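Local coordinates for protein purine nucleoside phosphorylase (Schistosoma mansoni, PDB 5KO5) that probably catalyses the reversible phosphorolysis of purine nucleosides to the free base and ribose 1-phosphate, at residues Thr201-Pro205 / Asp206-Met210; Glu91-Ser94 / Asn95-Ala99. One frame throughout, in Å; residues are numbered along the deposited sequence.

Contact 1. Residues Thr201-Pro205 / Asp206-Met210; sequences TYESP and DESNM. With CYT (6-aminopyrimidin-2(1H)-one), chain B.
OE1 of E207 is gripped twice: the backbone N of S204 donates to it over 2.9 Å in an almost straight bond (178°), and a water is hydrogen-bonded to it, as also to T201 OG1 and Y202 O. The amide comes down on OE1 from above the carboxylate, 51° out of its plane. E207 gets there because its CG lies beside its own backbone N (chi1 -70°) and the chain then runs extended back past S204. The return bond, E207 N to S204 OG at 3.0 Å, completes a capping box at the start of helix 205-213, and S208 N closes the first helical turn on S204 O at 2.8 Å. The box also faces the second subunit: S204 OG is hydrogen-bonded to H137 O, and E207 OE2 to N139 N, both of that subunit. One residue before the cap, E203 turns the other way, into the base pocket. A bend at chi2 swings its carboxylate to the cytosine, from which it takes two hydrogen bonds: N3 to OE1 and N4 to OE2, each 2.8 Å. S247 OG holds OE2 as well, while N245 OD1 is a further partner of the ligand. The Y202 ring presents its edge to the cytosine, CD1 lying 3.5 Å from N3. A second water links E203 O to S208 OG. The two oxygens of E203 thus read the N3 and N4 donors of the cytosine as a pair, and this base-binding residue directly precedes a helix cap that also hydrogen-bonds to the second subunit.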
loop_
_atom_site.group_PDB
_atom_site.type_symbol
_atom_site.label_atom_id
_atom_site.label_comp_id
_atom_site.label_asym_id
_atom_site.label_seq_id
_atom_site.Cartn_x
_atom_site.Cartn_y
_atom_site.Cartn_z
ATOM N N THR A 201 -2.165 9.301 -10.250
ATOM C CA THR A 201 -2.887 10.530 -9.938
ATOM C C THR A 201 -1.994 11.423 -9.094
ATOM O O THR A 201 -1.292 10.952 -8.191
ATOM C CB THR A 201 -4.187 10.261 -9.165
ATOM O OG1 THR A 201 -3.910 9.495 -7.987
ATOM C CG2 THR A 201 -5.212 9.512 -10.023
ATOM N N TYR A 202 -2.002 12.722 -9.391
ATOM C CA TYR A 202 -1.312 13.652 -8.514
ATOM C C TYR A 202 -1.871 13.542 -7.104
ATOM O O TYR A 202 -3.018 13.131 -6.893
ATOM C CB TYR A 202 -1.460 15.088 -9.037
ATOM C CG TYR A 202 -0.618 15.354 -10.256
ATOM C CD1 TYR A 202 0.766 15.286 -10.175
ATOM C CD2 TYR A 202 -1.191 15.661 -11.485
ATOM C CE1 TYR A 202 1.559 15.524 -11.285
ATOM C CE2 TYR A 202 -0.400 15.902 -12.608
ATOM C CZ TYR A 202 0.968 15.823 -12.497
ATOM O OH TYR A 202 1.764 16.053 -13.602
ATOM N N GLU A 203 -1.040 13.894 -6.140
ATOM C CA GLU A 203 -1.482 13.985 -4.760
ATOM C C GLU A 203 -2.760 14.814 -4.674
ATOM O O GLU A 203 -2.859 15.897 -5.263
ATOM C CB GLU A 203 -0.353 14.611 -3.927
ATOM C CG GLU A 203 0.090 16.050 -4.316
ATOM C CD GLU A 203 1.176 16.161 -5.397
ATOM O OE1 GLU A 203 1.436 15.205 -6.165
ATOM O OE2 GLU A 203 1.771 17.270 -5.487
ATOM N N SER A 204 -3.769 14.277 -3.985
ATOM C CA SER A 204 -4.997 15.033 -3.803
ATOM C C SER A 204 -4.756 16.136 -2.777
ATOM O O SER A 204 -3.822 16.047 -1.972
ATOM C CB SER A 204 -6.113 14.111 -3.323
ATOM O OG SER A 204 -5.954 13.793 -1.946
ATOM N N PRO A 205 -5.582 17.190 -2.783
ATOM C CA PRO A 205 -5.390 18.258 -1.787
ATOM C C PRO A 205 -5.343 17.736 -0.363
ATOM O O PRO A 205 -4.550 18.216 0.456
ATOM C CB PRO A 205 -6.585 19.194 -2.031
ATOM C CG PRO A 205 -6.890 19.026 -3.491
ATOM C CD PRO A 205 -6.566 17.567 -3.818
ATOM N N ASP A 206 -6.172 16.745 -0.042
ATOM C CA ASP A 206 -6.169 16.230 1.319
ATOM C C ASP A 206 -5.008 15.292 1.589
ATOM O O ASP A 206 -4.535 15.228 2.730
ATOM C CB ASP A 206 -7.523 15.609 1.631
ATOM C CG ASP A 206 -8.607 16.637 1.581
ATOM O OD1 ASP A 206 -8.601 17.512 2.469
ATOM O OD2 ASP A 206 -9.428 16.607 0.641
ATOM N N GLU A 207 -4.530 14.572 0.570
ATOM C CA GLU A 207 -3.271 13.849 0.720
ATOM C C GLU A 207 -2.116 14.809 0.966
ATOM O O GLU A 207 -1.273 14.563 1.839
ATOM C CB GLU A 207 -3.013 12.980 -0.511
ATOM C CG GLU A 207 -3.996 11.809 -0.580
ATOM C CD GLU A 207 -4.152 11.221 -1.959
ATOM O OE1 GLU A 207 -3.469 11.655 -2.907
ATOM O OE2 GLU A 207 -4.996 10.316 -2.100
ATOM N N SER A 208 -2.075 15.925 0.231
ATOM C CA SER A 208 -1.030 16.913 0.478
ATOM C C SER A 208 -1.088 17.427 1.907
ATOM O O SER A 208 -0.053 17.562 2.569
ATOM C CB SER A 208 -1.165 18.069 -0.504
ATOM O OG SER A 208 -0.920 17.603 -1.817
ATOM N N ASN A 209 -2.290 17.727 2.400
ATOM C CA ASN A 209 -2.418 18.223 3.768
ATOM C C ASN A 209 -1.962 17.185 4.781
ATOM O O ASN A 209 -1.338 17.524 5.791
ATOM C CB ASN A 209 -3.849 18.677 4.041
ATOM C CG ASN A 209 -3.975 20.182 4.018
ATOM O OD1 ASN A 209 -4.355 20.774 3.009
ATOM N ND2 ASN A 209 -3.607 20.816 5.127
ATOM N N MET A 210 -2.246 15.909 4.519
ATOM C CA MET A 210 -1.746 14.856 5.390
ATOM C C MET A 210 -0.222 14.820 5.379
ATOM O O MET A 210 0.414 14.720 6.436
ATOM C CB MET A 210 -2.310 13.511 4.945
ATOM C CG MET A 210 -1.770 12.365 5.765
ATOM S SD MET A 210 -2.344 10.769 5.180
ATOM C CE MET A 210 -1.465 10.633 3.647
HETATM N N3 CYT B . 3.454 15.827 -8.056
HETATM C C4 CYT B . 3.599 17.077 -8.497
HETATM N N1 CYT B . 5.092 15.116 -9.624
HETATM C C2 CYT B . 4.177 14.819 -8.607
HETATM O O2 CYT B . 4.026 13.649 -8.242
HETATM N N4 CYT B . 2.849 18.025 -7.923
HETATM C C5 CYT B . 4.534 17.403 -9.527
HETATM C C6 CYT B . 5.245 16.398 -10.058
HETATM O O HOH W 1 -3.183 10.746 -5.471
HETATM O O HOH W 2 -2.636 18.380 -3.761
#

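Contact 2. Residues Glu91-Ser94 / Asn95-Ala99; sequences EGYS and NQEIA
S94 and E97 form a capping box at the N-terminus of helix 95-108, and the close-fitting part of the contact lies around it. S94 N donates over 2.8 Å to E97 OE1, which accepts through its anti lone pair, the one away from the other oxygen, and E97 N answers with a longer bond of 3.2 Å to S94 OG. That hydroxyl can face the helix end because it sits between the backbone N and carbonyl carbon of S94 (chi1 74°). Just inside, I98 N bonds to S94 O at 3.0 Å, and the CD1 tip of I98 packs 3.9 Å from Y93 CB; I98 itself is buried and leans on P225 of helix 224-232. The G92 side is looser and wetter. G92 is exposed there, and a water donates to E97 OE1 at 2.7 Å but only weakly to G92 O. Away from the box, Q96 OE1 accepts from A7 N and N95 ND2 donates to V150 O. Y93 also closes on E97: its side chain crosses that of E97 at about a right angle, the ring and carboxylate planes 74° apart. E97 OE1 lies in the plane of the ring at its edge, 3.6 Å from CD1.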
loop_
_atom_site.group_PDB
_atom_site.type_symbol
_atom_site.label_atom_id
_atom_site.label_comp_id
_atom_site.label_asym_id
_atom_site.label_seq_id
_atom_site.Cartn_x
_atom_site.Cartn_y
_atom_site.Cartn_z
ATOM N N GLU A 91 3.467 2.682 -14.121
ATOM C CA GLU A 91 3.184 2.055 -15.409
ATOM C C GLU A 91 2.845 0.580 -15.280
ATOM O O GLU A 91 2.376 -0.018 -16.254
ATOM C CB GLU A 91 4.384 2.171 -16.348
ATOM C CG GLU A 91 4.624 3.553 -16.854
ATOM C CD GLU A 91 3.556 4.041 -17.853
ATOM O OE1 GLU A 91 2.882 3.226 -18.539
ATOM O OE2 GLU A 91 3.421 5.262 -17.964
ATOM N N GLY A 92 3.087 -0.016 -14.118
ATOM C CA GLY A 92 2.847 -1.423 -13.904
ATOM C C GLY A 92 4.079 -2.294 -13.964
ATOM O O GLY A 92 3.948 -3.517 -13.849
ATOM N N TYR A 93 5.264 -1.707 -14.122
ATOM C CA TYR A 93 6.483 -2.510 -14.107
ATOM C C TYR A 93 6.640 -3.219 -12.769
ATOM O O TYR A 93 6.354 -2.655 -11.707
ATOM C CB TYR A 93 7.705 -1.622 -14.340
ATOM C CG TYR A 93 7.745 -1.023 -15.716
ATOM C CD1 TYR A 93 7.840 -1.832 -16.834
ATOM C CD2 TYR A 93 7.686 0.348 -15.900
ATOM C CE1 TYR A 93 7.857 -1.290 -18.106
ATOM C CE2 TYR A 93 7.713 0.897 -17.156
ATOM C CZ TYR A 93 7.806 0.080 -18.256
ATOM O OH TYR A 93 7.825 0.626 -19.517
ATOM N N SER A 94 7.152 -4.446 -12.826
ATOM C CA SER A 94 7.331 -5.229 -11.618
ATOM C C SER A 94 8.603 -4.814 -10.888
ATOM O O SER A 94 9.481 -4.121 -11.419
ATOM C CB SER A 94 7.417 -6.709 -11.964
ATOM O OG SER A 94 8.670 -6.997 -12.554
ATOM N N ASN A 95 8.691 -5.272 -9.639
ATOM C CA ASN A 95 9.909 -5.095 -8.849
ATOM C C ASN A 95 11.131 -5.589 -9.605
ATOM O O ASN A 95 12.202 -4.967 -9.554
ATOM C CB ASN A 95 9.782 -5.884 -7.546
ATOM C CG ASN A 95 8.851 -5.230 -6.568
ATOM O OD1 ASN A 95 8.361 -4.124 -6.817
ATOM N ND2 ASN A 95 8.602 -5.894 -5.436
ATOM N N GLN A 96 10.994 -6.716 -10.306
ATOM C CA GLN A 96 12.133 -7.264 -11.034
ATOM C C GLN A 96 12.552 -6.358 -12.183
ATOM O O GLN A 96 13.750 -6.230 -12.476
ATOM C CB GLN A 96 11.800 -8.659 -11.567
ATOM C CG GLN A 96 11.304 -9.650 -10.520
ATOM C CD GLN A 96 12.209 -9.741 -9.320
ATOM O OE1 GLN A 96 13.435 -9.751 -9.438
ATOM N NE2 GLN A 96 11.600 -9.822 -8.141
ATOM N N GLU A 97 11.575 -5.754 -12.864
ATOM C CA GLU A 97 11.874 -4.900 -14.006
ATOM C C GLU A 97 12.539 -3.606 -13.572
ATOM O O GLU A 97 13.428 -3.101 -14.261
ATOM C CB GLU A 97 10.589 -4.624 -14.790
ATOM C CG GLU A 97 10.084 -5.851 -15.557
ATOM C CD GLU A 97 8.704 -5.650 -16.175
ATOM O OE1 GLU A 97 7.752 -5.210 -15.491
ATOM O OE2 GLU A 97 8.560 -5.949 -17.376
ATOM N N ILE A 98 12.140 -3.061 -12.421
ATOM C CA ILE A 98 12.796 -1.860 -11.921
ATOM C C ILE A 98 14.221 -2.177 -11.485
ATOM O O ILE A 98 15.150 -1.397 -11.733
ATOM C CB ILE A 98 11.979 -1.261 -10.759
ATOM C CG1 ILE A 98 10.559 -0.897 -11.215
ATOM C CG2 ILE A 98 12.749 -0.094 -10.118
ATOM C CD1 ILE A 98 10.506 0.150 -12.325
ATOM N N ALA A 99 14.414 -3.322 -10.816
ATOM C CA ALA A 99 15.703 -3.592 -10.195
ATOM C C ALA A 99 16.771 -3.975 -11.203
ATOM O O ALA A 99 17.948 -3.655 -10.990
ATOM C CB ALA A 99 15.572 -4.692 -9.145
HETATM O O HOH W 3 5.244 -6.055 -15.823
#

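How the contacts relate
Both contacts illustrate one solution, a capping box where a loop enters a helix, used twice in this chain. Contact 2 comes first along the chain, between strand 78-84 and helix 95-108; contact 1 follows much later, between strand 189-196 and helix 205-213. Both strands belong to the mixed central sheet. The centres lie 25 Å apart, and the nearest atoms, about 10 Å apart, do not touch. Both sites reach the second subunit of the trimer, contact 2 through a salt bridge from E91 to R160 of that subunit. Their roles diverge: contact 1 supplies part of the base pocket, whereas contact 2 contributes none of the residues around the cytosine.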